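Local coordinates for FHA domain-containing protein DDL (Arabidopsis thaliana, PDB 3VPY), which probably recognises a phosphothreonine of Dicer-like 1 through the cleft of its forkhead-associated (FHA) domain, at residues A63-R68 against P85-L90; S92-Y97 against F119-R124; Y109-K114 against Y126-E131. All blocks are in the same frame, centred on the assembly; numbering follows the deposited sequence.

Contact 1 of 3, residues A63-R68 against P85-L90; sequences AVIQYR and PYIMDL
I65 and I87 meet on the densely filled face of an antiparallel strand pair, where I65 CG1 lies 4.1 Å from I87 CG1 as the two side chains cross. A63, Y67 and P85 share this face. The P85 ring is pressed against Y67, with P85 CB 3.4 Å from Y67 CE1, and I65 CG2 runs alongside P85, pointing the same way. I117 and F119 of the other sheet cover I87 from across the interior.

The strands 63-68 and 85-89 are neighbours in the long hairpin of the FHA beta-sandwich. Between these two segments, V64 with M88 and Q66 with Y86 are the hydrogen-bonded pairs, each holding two N-H···O=C bonds. Q66 N reaches Y86 O at 2.7 Å almost straight, whereas the return bond from Y86 N to Q66 O, 2.8 Å long, is more bent (147° at the hydrogen).

On the opposite face V64, Q66 and Y86 remain buried, and the looser side is confined to the selenomethionine M88 and to R68, which solvent reaches. V64 CG1 lies 4.0 Å from M88 CB, but the chain of M88, bent at chi3, carries its selenium off from V64. R68 crosses Y86 at about a right angle: its CD and guanidinium both lie over the ring, with R68 CZ 4.5 Å from the ring centroid of Y86 in a cation-pi contact. The bend at chi3 (67°) swings the guanidinium over the face of the Y86 ring, its plane turned steeply against it, and R68 NE forms a salt bridge with E9. Q66 NE2 donates a nearly linear bond to Y67 O (3.0 Å) and another to E6.

Contact 2 of 3, residues S92-Y97 against F119-R124; sequences STNKTY and FGNSSR
G120 has a positive phi (53°) and stands at the second position of a type II' beta turn, F119 to S122, with its CA-H aimed almost straight at the carbonyl of N94. G120 CA lies 3.2 Å from N94 O, and the angle at the hydrogen is 173°. The same N94 carbonyl accepts from a water 2.7 Å from N94 O. That water also takes a bond from N121 ND2 and is hydrogen-bonded to Y97 OH, lying in the plane of the Y97 ring at its edge. One water thus links N94, Y97 and N121 across the two segments.

S92-T96 probably correspond to the loop that in many FHA domains carries a Ser-x-Asn-Gly-Thr-like sequence, here with K95 at the glycine position; in relatives it helps to form the phosphothreonine-binding surface. G120 N donates to K95 O, although the position of that oxygen is less certain.

Deeper in, T96 and F119 form a non-hydrogen-bonded antiparallel pair with side chains lying side by side. T96 OG1 sits at the edge of the F119 ring, 3.7 Å from F119 CD1, while its methyl CG2 also packs against the ring. The hydroxyl OG1 is held by D89, and the F119 ring meets F42.

Contact 3 of 3, residues Y109-K114 against Y126-E131; sequences YELFEK and YVLLHE
The segments 109-114 and 126-131 run nearly perpendicular where they touch (95° between end-to-end directions), with their nearest CA atoms those of E113 and L129, 4.7 Å apart, and are joined by one backbone hydrogen bond of 2.7 Å from K114 N to L128 O. E113 CA makes a longer C-H···O contact with the same oxygen, so this carbonyl receives two consecutive residues; K114 turns there with a positive phi of 83°.

L111 and L128 supply the buried apolar part. Their side chains cross at about a right angle, and the branch that touches is L128 CD2, 3.6 Å from L111 CB. Chi1 (-177°) and chi2 (64°) of L128 together carry this branch to L111 and to the carbonyl of F112. W17 and L34 also pack on L128, and L111 rests on P85 and I87. Nearer the surface, L129 CD2 comes within 3.9 Å of K114 CG.

At the outer end the E113 carboxylate approaches over a face of the H130 imidazole, but the modelled separation is too short to be trusted and the detail is doubtful. Apart from that, H130 ND1 donates to E131 O (2.9 Å), which lies close to the ring plane, and W17 meets the ring edge-to-face. Residues 111-114 lead from strand 109-110 of the mixed sheet to strand 116-119 of the antiparallel sheet, touching strand 124-129 on the way, a sheet-to-sheet connection within the FHA beta-sandwich.

How the contacts relate
Contact 1 closes before either of the others opens, whereas the segments of contacts 2 and 3 alternate along the chain. The centres of the contacts lie about 15 Å (contacts 1 and 2), 12 Å (1 and 3) and 18 Å (2 and 3) apart. Contact 1 belongs to the mixed sheet, and contact 3 joins it through strand 109-110, the neighbour of strand 79-89. Contacts 2 and 3 both reach the antiparallel sheet, where the rings of F119 and Y126 pack together. I87 touching T96, and A63 touching F119, bring the sheets together across the core. The sandwich so built carries the loop of contact 2, consistent with a role in phosphothreonine recognition.

Contact 1 of 3, residues A63-R68 against P85-L90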
loop_
_atom_site.group_PDB
_atom_site.type_symbol
_atom_site.label_atom_id
_atom_site.label_comp_id
_atom_site.label_asym_id
_atom_site.label_seq_id
_atom_site.Cartn_x
_atom_site.Cartn_y
_atom_site.Cartn_z
ATOM N N ALA A 63 1.567 9.410 5.173
ATOM C CA ALA A 63 0.861 8.124 5.292
ATOM C C ALA A 63 1.894 7.014 5.257
ATOM O O ALA A 63 3.002 7.203 4.733
ATOM C CB ALA A 63 -0.108 7.945 4.155
ATOM N N VAL A 64 1.535 5.855 5.806
ATOM C CA VAL A 64 2.364 4.661 5.644
ATOM C C VAL A 64 1.546 3.539 4.972
ATOM O O VAL A 64 0.333 3.451 5.156
ATOM C CB VAL A 64 2.975 4.200 7.012
ATOM C CG1 VAL A 64 1.896 3.751 8.025
ATOM C CG2 VAL A 64 3.991 3.110 6.813
ATOM N N ILE A 65 2.201 2.735 4.151
ATOM C CA ILE A 65 1.637 1.430 3.787
ATOM C C ILE A 65 2.399 0.397 4.603
ATOM O O ILE A 65 3.633 0.282 4.490
ATOM C CB ILE A 65 1.691 1.142 2.268
ATOM C CG1 ILE A 65 0.690 2.061 1.557
ATOM C CG2 ILE A 65 1.351 -0.341 1.996
ATOM C CD1 ILE A 65 0.686 2.018 0.024
ATOM N N GLN A 66 1.645 -0.297 5.463
ATOM C CA GLN A 66 2.186 -1.216 6.442
ATOM C C GLN A 66 1.736 -2.612 6.076
ATOM O O GLN A 66 0.524 -2.840 5.946
ATOM C CB GLN A 66 1.627 -0.871 7.827
ATOM C CG GLN A 66 2.054 -1.866 8.898
ATOM C CD GLN A 66 3.527 -1.742 9.228
ATOM O OE1 GLN A 66 3.984 -0.673 9.653
ATOM N NE2 GLN A 66 4.282 -2.820 9.027
ATOM N N TYR A 67 2.692 -3.516 5.868
ATOM C CA TYR A 67 2.386 -4.940 5.693
ATOM C C TYR A 67 2.189 -5.596 7.044
ATOM O O TYR A 67 2.956 -5.346 7.955
ATOM C CB TYR A 67 3.474 -5.646 4.842
ATOM C CG TYR A 67 3.372 -5.207 3.411
ATOM C CD1 TYR A 67 2.417 -5.761 2.569
ATOM C CD2 TYR A 67 4.178 -4.185 2.911
ATOM C CE1 TYR A 67 2.253 -5.317 1.266
ATOM C CE2 TYR A 67 4.031 -3.739 1.593
ATOM C CZ TYR A 67 3.075 -4.321 0.779
ATOM O OH TYR A 67 2.912 -3.866 -0.515
ATOM N N ARG A 68 1.118 -6.386 7.158
ATOM C CA ARG A 68 0.709 -7.066 8.388
ATOM C C ARG A 68 0.365 -8.530 8.124
ATOM O O ARG A 68 -0.375 -8.851 7.172
ATOM C CB ARG A 68 -0.516 -6.355 8.995
ATOM C CG ARG A 68 -0.248 -4.912 9.443
ATOM C CD ARG A 68 -1.564 -4.191 9.724
ATOM N NE ARG A 68 -2.233 -4.776 10.891
ATOM C CZ ARG A 68 -3.550 -4.780 11.100
ATOM N NH1 ARG A 68 -4.381 -4.254 10.213
ATOM N NH2 ARG A 68 -4.049 -5.360 12.185
ATOM N N PRO A 85 -1.204 -5.675 2.547
ATOM C CA PRO A 85 -0.946 -4.239 2.678
ATOM C C PRO A 85 -2.097 -3.503 3.344
ATOM O O PRO A 85 -3.256 -3.759 3.011
ATOM C CB PRO A 85 -0.816 -3.764 1.227
ATOM C CG PRO A 85 -1.708 -4.706 0.449
ATOM C CD PRO A 85 -1.655 -6.043 1.185
ATOM N N TYR A 86 -1.756 -2.600 4.273
ATOM C CA TYR A 86 -2.722 -1.679 4.913
ATOM C C TYR A 86 -2.192 -0.263 4.837
ATOM O O TYR A 86 -0.997 -0.049 5.036
ATOM C CB TYR A 86 -2.911 -2.036 6.401
ATOM C CG TYR A 86 -3.554 -3.371 6.537
ATOM C CD1 TYR A 86 -4.908 -3.494 6.869
ATOM C CD2 TYR A 86 -2.808 -4.541 6.320
ATOM C CE1 TYR A 86 -5.505 -4.774 6.951
ATOM C CE2 TYR A 86 -3.379 -5.794 6.398
ATOM C CZ TYR A 86 -4.725 -5.908 6.706
ATOM O OH TYR A 86 -5.256 -7.164 6.771
ATOM N N ILE A 87 -3.048 0.701 4.551
ATOM C CA ILE A 87 -2.582 2.096 4.553
ATOM C C ILE A 87 -3.033 2.765 5.852
ATOM O O ILE A 87 -4.093 2.427 6.386
ATOM C CB ILE A 87 -3.071 2.873 3.297
ATOM C CG1 ILE A 87 -2.378 4.231 3.166
ATOM C CG2 ILE A 87 -4.608 3.040 3.308
ATOM C CD1 ILE A 87 -2.499 4.821 1.789
HETATM N N MSE A 88 -2.234 3.710 6.353
HETATM C CA MSE A 88 -2.631 4.494 7.513
HETATM C C MSE A 88 -2.206 5.941 7.289
HETATM O O MSE A 88 -1.031 6.214 7.003
HETATM C CB MSE A 88 -2.002 3.944 8.806
HETATM C CG MSE A 88 -2.403 4.758 10.002
HETATM SE SE MSE A 88 -1.738 4.054 11.706
HETATM C CE MSE A 88 -3.000 2.656 12.079
ATOM N N ASP A 89 -3.172 6.851 7.385
ATOM C CA ASP A 89 -2.869 8.269 7.314
ATOM C C ASP A 89 -2.369 8.745 8.677
ATOM O O ASP A 89 -2.914 8.372 9.721
ATOM C CB ASP A 89 -4.079 9.068 6.874
ATOM C CG ASP A 89 -3.818 10.547 6.887
ATOM O OD1 ASP A 89 -3.447 11.085 5.827
ATOM O OD2 ASP A 89 -3.938 11.173 7.947
ATOM N N LEU A 90 -1.351 9.602 8.667
ATOM C CA LEU A 90 -0.693 9.973 9.918
ATOM C C LEU A 90 -1.201 11.302 10.455
ATOM O O LEU A 90 -0.440 12.061 11.083
ATOM C CB LEU A 90 0.840 9.987 9.754
ATOM C CG LEU A 90 1.428 8.676 9.215
ATOM C CD1 LEU A 90 2.913 8.799 8.921
ATOM C CD2 LEU A 90 1.216 7.562 10.218
#

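Contact 2 of 3, residues S92-Y97 against F119-R124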
loop_
_atom_site.group_PDB
_atom_site.type_symbol
_atom_site.label_atom_id
_atom_site.label_comp_id
_atom_site.label_asym_id
_atom_site.label_seq_id
_atom_site.Cartn_x
_atom_site.Cartn_y
_atom_site.Cartn_z
ATOM N N SER A 92 -2.661 13.810 8.479
ATOM C CA SER A 92 -2.306 14.849 7.522
ATOM C C SER A 92 -3.419 15.890 7.422
ATOM O O SER A 92 -4.590 15.557 7.523
ATOM C CB SER A 92 -2.050 14.205 6.158
ATOM O OG SER A 92 -3.263 13.716 5.611
ATOM N N THR A 93 -3.054 17.148 7.211
ATOM C CA THR A 93 -4.067 18.168 7.060
ATOM C C THR A 93 -4.973 17.886 5.858
ATOM O O THR A 93 -6.189 18.023 5.935
ATOM C CB THR A 93 -3.419 19.556 6.974
ATOM O OG1 THR A 93 -2.954 19.887 8.286
ATOM C CG2 THR A 93 -4.440 20.607 6.565
ATOM N N ASN A 94 -4.370 17.483 4.754
ATOM C CA ASN A 94 -5.083 17.384 3.487
ATOM C C ASN A 94 -5.531 15.974 3.112
ATOM O O ASN A 94 -6.080 15.769 2.037
ATOM C CB ASN A 94 -4.252 18.077 2.389
ATOM C CG ASN A 94 -4.133 19.561 2.670
ATOM O OD1 ASN A 94 -3.050 20.175 2.586
ATOM N ND2 ASN A 94 -5.244 20.133 3.078
ATOM N N LYS A 95 -5.300 15.019 4.021
ATOM C CA LYS A 95 -5.938 13.694 3.957
ATOM C C LYS A 95 -5.286 12.711 2.991
ATOM O O LYS A 95 -4.445 13.081 2.155
ATOM C CB LYS A 95 -7.450 13.800 3.660
ATOM C CG LYS A 95 -8.222 14.797 4.558
ATOM C CD LYS A 95 -9.712 14.627 4.419
ATOM C CE LYS A 95 -10.490 15.733 5.138
ATOM N NZ LYS A 95 -11.846 15.869 4.543
ATOM N N THR A 96 -5.671 11.447 3.130
ATOM C CA THR A 96 -5.269 10.401 2.206
ATOM C C THR A 96 -6.542 9.787 1.665
ATOM O O THR A 96 -7.457 9.506 2.442
ATOM C CB THR A 96 -4.443 9.315 2.926
ATOM O OG1 THR A 96 -3.202 9.889 3.360
ATOM C CG2 THR A 96 -4.136 8.113 1.997
ATOM N N TYR A 97 -6.587 9.577 0.348
ATOM C CA TYR A 97 -7.796 9.079 -0.349
ATOM C C TYR A 97 -7.550 7.710 -0.959
ATOM O O TYR A 97 -6.527 7.493 -1.601
ATOM C CB TYR A 97 -8.187 10.038 -1.478
ATOM C CG TYR A 97 -8.545 11.413 -1.005
ATOM C CD1 TYR A 97 -9.870 11.778 -0.813
ATOM C CD2 TYR A 97 -7.555 12.367 -0.759
ATOM C CE1 TYR A 97 -10.215 13.041 -0.374
ATOM C CE2 TYR A 97 -7.893 13.656 -0.314
ATOM C CZ TYR A 97 -9.229 13.986 -0.132
ATOM O OH TYR A 97 -9.578 15.254 0.282
ATOM N N PHE A 119 -2.612 11.387 -2.211
ATOM C CA PHE A 119 -2.260 12.069 -0.973
ATOM C C PHE A 119 -2.569 13.544 -1.138
ATOM O O PHE A 119 -2.134 14.181 -2.105
ATOM C CB PHE A 119 -0.774 11.829 -0.631
ATOM C CG PHE A 119 -0.403 10.374 -0.557
ATOM C CD1 PHE A 119 -0.857 9.579 0.510
ATOM C CD2 PHE A 119 0.395 9.782 -1.541
ATOM C CE1 PHE A 119 -0.518 8.197 0.595
ATOM C CE2 PHE A 119 0.732 8.412 -1.476
ATOM C CZ PHE A 119 0.263 7.616 -0.394
ATOM N N GLY A 120 -3.318 14.084 -0.179
ATOM C CA GLY A 120 -3.716 15.470 -0.173
ATOM C C GLY A 120 -4.395 15.904 -1.457
ATOM O O GLY A 120 -5.294 15.222 -1.957
ATOM N N ASN A 121 -3.932 17.026 -2.002
ATOM C CA ASN A 121 -4.466 17.569 -3.253
ATOM C C ASN A 121 -3.457 17.438 -4.390
ATOM O O ASN A 121 -3.427 18.255 -5.333
ATOM C CB ASN A 121 -4.862 19.026 -3.033
ATOM C CG ASN A 121 -5.825 19.185 -1.876
ATOM O OD1 ASN A 121 -5.646 20.047 -1.001
ATOM N ND2 ASN A 121 -6.864 18.338 -1.858
ATOM N N SER A 122 -2.635 16.399 -4.278
ATOM C CA SER A 122 -1.557 16.160 -5.218
ATOM C C SER A 122 -2.092 15.950 -6.641
ATOM O O SER A 122 -3.206 15.464 -6.833
ATOM C CB SER A 122 -0.694 14.968 -4.761
ATOM O OG SER A 122 0.353 14.750 -5.682
ATOM N N SER A 123 -1.273 16.351 -7.607
ATOM C CA SER A 123 -1.462 16.091 -9.034
ATOM C C SER A 123 -1.012 14.666 -9.403
ATOM O O SER A 123 -1.159 14.233 -10.565
ATOM C CB SER A 123 -0.671 17.124 -9.844
ATOM O OG SER A 123 0.675 17.214 -9.394
ATOM N N ARG A 124 -0.449 13.954 -8.429
ATOM C CA ARG A 124 -0.034 12.557 -8.630
ATOM C C ARG A 124 -1.029 11.580 -8.026
ATOM O O ARG A 124 -1.760 11.924 -7.092
ATOM C CB ARG A 124 1.333 12.300 -8.019
ATOM C CG ARG A 124 2.406 13.056 -8.668
ATOM C CD ARG A 124 3.736 12.443 -8.387
ATOM N NE ARG A 124 4.698 13.194 -9.170
ATOM C CZ ARG A 124 5.869 12.732 -9.561
ATOM N NH1 ARG A 124 6.258 11.507 -9.217
ATOM N NH2 ARG A 124 6.644 13.527 -10.289
HETATM O O HOH W 1 -7.766 17.249 0.478
#

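Contact 3 of 3, residues Y109-K114 against Y126-E131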
loop_
_atom_site.group_PDB
_atom_site.type_symbol
_atom_site.label_atom_id
_atom_site.label_comp_id
_atom_site.label_asym_id
_atom_site.label_seq_id
_atom_site.Cartn_x
_atom_site.Cartn_y
_atom_site.Cartn_z
ATOM N N TYR A 109 -6.337 0.646 6.997
ATOM C CA TYR A 109 -7.309 0.262 5.968
ATOM C C TYR A 109 -6.685 -0.729 4.999
ATOM O O TYR A 109 -5.647 -0.441 4.395
ATOM C CB TYR A 109 -7.770 1.497 5.166
ATOM C CG TYR A 109 -8.667 2.421 5.919
ATOM C CD1 TYR A 109 -10.040 2.385 5.732
ATOM C CD2 TYR A 109 -8.146 3.356 6.831
ATOM C CE1 TYR A 109 -10.876 3.250 6.424
ATOM C CE2 TYR A 109 -8.978 4.221 7.523
ATOM C CZ TYR A 109 -10.335 4.169 7.314
ATOM O OH TYR A 109 -11.181 5.027 7.995
ATOM N N GLU A 110 -7.296 -1.909 4.869
ATOM C CA GLU A 110 -6.745 -2.924 3.946
ATOM C C GLU A 110 -6.758 -2.401 2.501
ATOM O O GLU A 110 -7.741 -1.780 2.072
ATOM C CB GLU A 110 -7.535 -4.228 4.032
ATOM C CG GLU A 110 -6.868 -5.378 3.271
ATOM C CD GLU A 110 -7.613 -6.710 3.430
ATOM O OE1 GLU A 110 -8.623 -6.757 4.163
ATOM O OE2 GLU A 110 -7.206 -7.699 2.793
ATOM N N LEU A 111 -5.668 -2.649 1.779
ATOM C CA LEU A 111 -5.564 -2.272 0.361
ATOM C C LEU A 111 -5.692 -3.485 -0.556
ATOM O O LEU A 111 -5.304 -4.603 -0.190
ATOM C CB LEU A 111 -4.234 -1.572 0.105
ATOM C CG LEU A 111 -4.004 -0.197 0.734
ATOM C CD1 LEU A 111 -2.622 0.330 0.386
ATOM C CD2 LEU A 111 -5.078 0.793 0.302
ATOM N N PHE A 112 -6.249 -3.256 -1.745
ATOM C CA PHE A 112 -6.495 -4.324 -2.715
ATOM C C PHE A 112 -5.931 -3.972 -4.082
ATOM O O PHE A 112 -5.775 -2.784 -4.407
ATOM C CB PHE A 112 -8.002 -4.599 -2.840
ATOM C CG PHE A 112 -8.639 -5.142 -1.576
ATOM C CD1 PHE A 112 -8.889 -6.514 -1.439
ATOM C CD2 PHE A 112 -8.986 -4.296 -0.526
ATOM C CE1 PHE A 112 -9.481 -7.016 -0.276
ATOM C CE2 PHE A 112 -9.579 -4.805 0.652
ATOM C CZ PHE A 112 -9.814 -6.157 0.764
ATOM N N GLU A 113 -5.638 -4.998 -4.891
ATOM C CA GLU A 113 -5.244 -4.772 -6.289
ATOM C C GLU A 113 -6.252 -3.829 -6.946
ATOM O O GLU A 113 -7.480 -3.987 -6.776
ATOM C CB GLU A 113 -5.287 -6.073 -7.090
ATOM C CG GLU A 113 -4.302 -7.125 -6.739
ATOM C CD GLU A 113 -4.489 -8.322 -7.677
ATOM O OE1 GLU A 113 -5.600 -8.507 -8.194
ATOM O OE2 GLU A 113 -3.533 -9.049 -7.919
ATOM N N LYS A 114 -5.713 -2.871 -7.706
ATOM C CA LYS A 114 -6.465 -1.885 -8.479
ATOM C C LYS A 114 -6.927 -0.680 -7.689
ATOM O O LYS A 114 -7.488 0.262 -8.265
ATOM C CB LYS A 114 -7.636 -2.509 -9.265
ATOM C CG LYS A 114 -7.201 -3.587 -10.236
ATOM C CD LYS A 114 -8.402 -4.208 -10.925
ATOM C CE LYS A 114 -7.959 -5.395 -11.765
ATOM N NZ LYS A 114 -9.052 -5.870 -12.653
ATOM N N TYR A 126 -1.621 7.018 -7.468
ATOM C CA TYR A 126 -0.948 5.731 -7.467
ATOM C C TYR A 126 -1.964 4.607 -7.588
ATOM O O TYR A 126 -3.065 4.705 -7.039
ATOM C CB TYR A 126 -0.140 5.539 -6.174
ATOM C CG TYR A 126 0.816 6.661 -5.880
ATOM C CD1 TYR A 126 2.165 6.548 -6.225
ATOM C CD2 TYR A 126 0.365 7.852 -5.285
ATOM C CE1 TYR A 126 3.052 7.577 -5.956
ATOM C CE2 TYR A 126 1.238 8.899 -5.020
ATOM C CZ TYR A 126 2.591 8.752 -5.363
ATOM O OH TYR A 126 3.481 9.773 -5.127
ATOM N N VAL A 127 -1.598 3.554 -8.311
ATOM C CA VAL A 127 -2.436 2.367 -8.416
ATOM C C VAL A 127 -1.654 1.132 -7.962
ATOM O O VAL A 127 -0.516 0.899 -8.416
ATOM C CB VAL A 127 -2.938 2.144 -9.874
ATOM C CG1 VAL A 127 -3.589 0.771 -10.024
ATOM C CG2 VAL A 127 -3.924 3.234 -10.252
ATOM N N LEU A 128 -2.261 0.371 -7.054
ATOM C CA LEU A 128 -1.618 -0.785 -6.450
ATOM C C LEU A 128 -1.923 -2.034 -7.253
ATOM O O LEU A 128 -3.072 -2.299 -7.581
ATOM C CB LEU A 128 -2.122 -0.951 -5.011
ATOM C CG LEU A 128 -1.495 -2.082 -4.212
ATOM C CD1 LEU A 128 0.022 -1.883 -3.989
ATOM C CD2 LEU A 128 -2.235 -2.189 -2.869
ATOM N N LEU A 129 -0.884 -2.797 -7.592
ATOM C CA LEU A 129 -1.069 -4.058 -8.316
ATOM C C LEU A 129 -0.025 -5.056 -7.887
ATOM O O LEU A 129 0.996 -4.695 -7.314
ATOM C CB LEU A 129 -0.892 -3.845 -9.827
ATOM C CG LEU A 129 -1.972 -3.286 -10.751
ATOM C CD1 LEU A 129 -1.521 -3.497 -12.216
ATOM C CD2 LEU A 129 -3.364 -3.912 -10.522
ATOM N N HIS A 130 -0.251 -6.315 -8.243
ATOM C CA HIS A 130 0.834 -7.275 -8.298
ATOM C C HIS A 130 0.705 -8.166 -9.532
ATOM O O HIS A 130 -0.378 -8.263 -10.133
ATOM C CB HIS A 130 0.930 -8.093 -7.000
ATOM C CG HIS A 130 -0.260 -8.949 -6.709
ATOM N ND1 HIS A 130 -0.511 -10.128 -7.380
ATOM C CD2 HIS A 130 -1.226 -8.840 -5.766
ATOM C CE1 HIS A 130 -1.606 -10.685 -6.893
ATOM N NE2 HIS A 130 -2.061 -9.923 -5.914
ATOM N N GLU A 131 1.802 -8.816 -9.909
ATOM C CA GLU A 131 1.830 -9.693 -11.070
ATOM C C GLU A 131 0.943 -10.946 -10.928
ATOM O O GLU A 131 0.562 -11.349 -9.820
ATOM C CB GLU A 131 3.275 -10.133 -11.367
ATOM C CG GLU A 131 3.875 -11.062 -10.312
ATOM C CD GLU A 131 5.161 -11.727 -10.776
ATOM O OE1 GLU A 131 5.611 -11.444 -11.908
ATOM O OE2 GLU A 131 5.712 -12.549 -10.011
#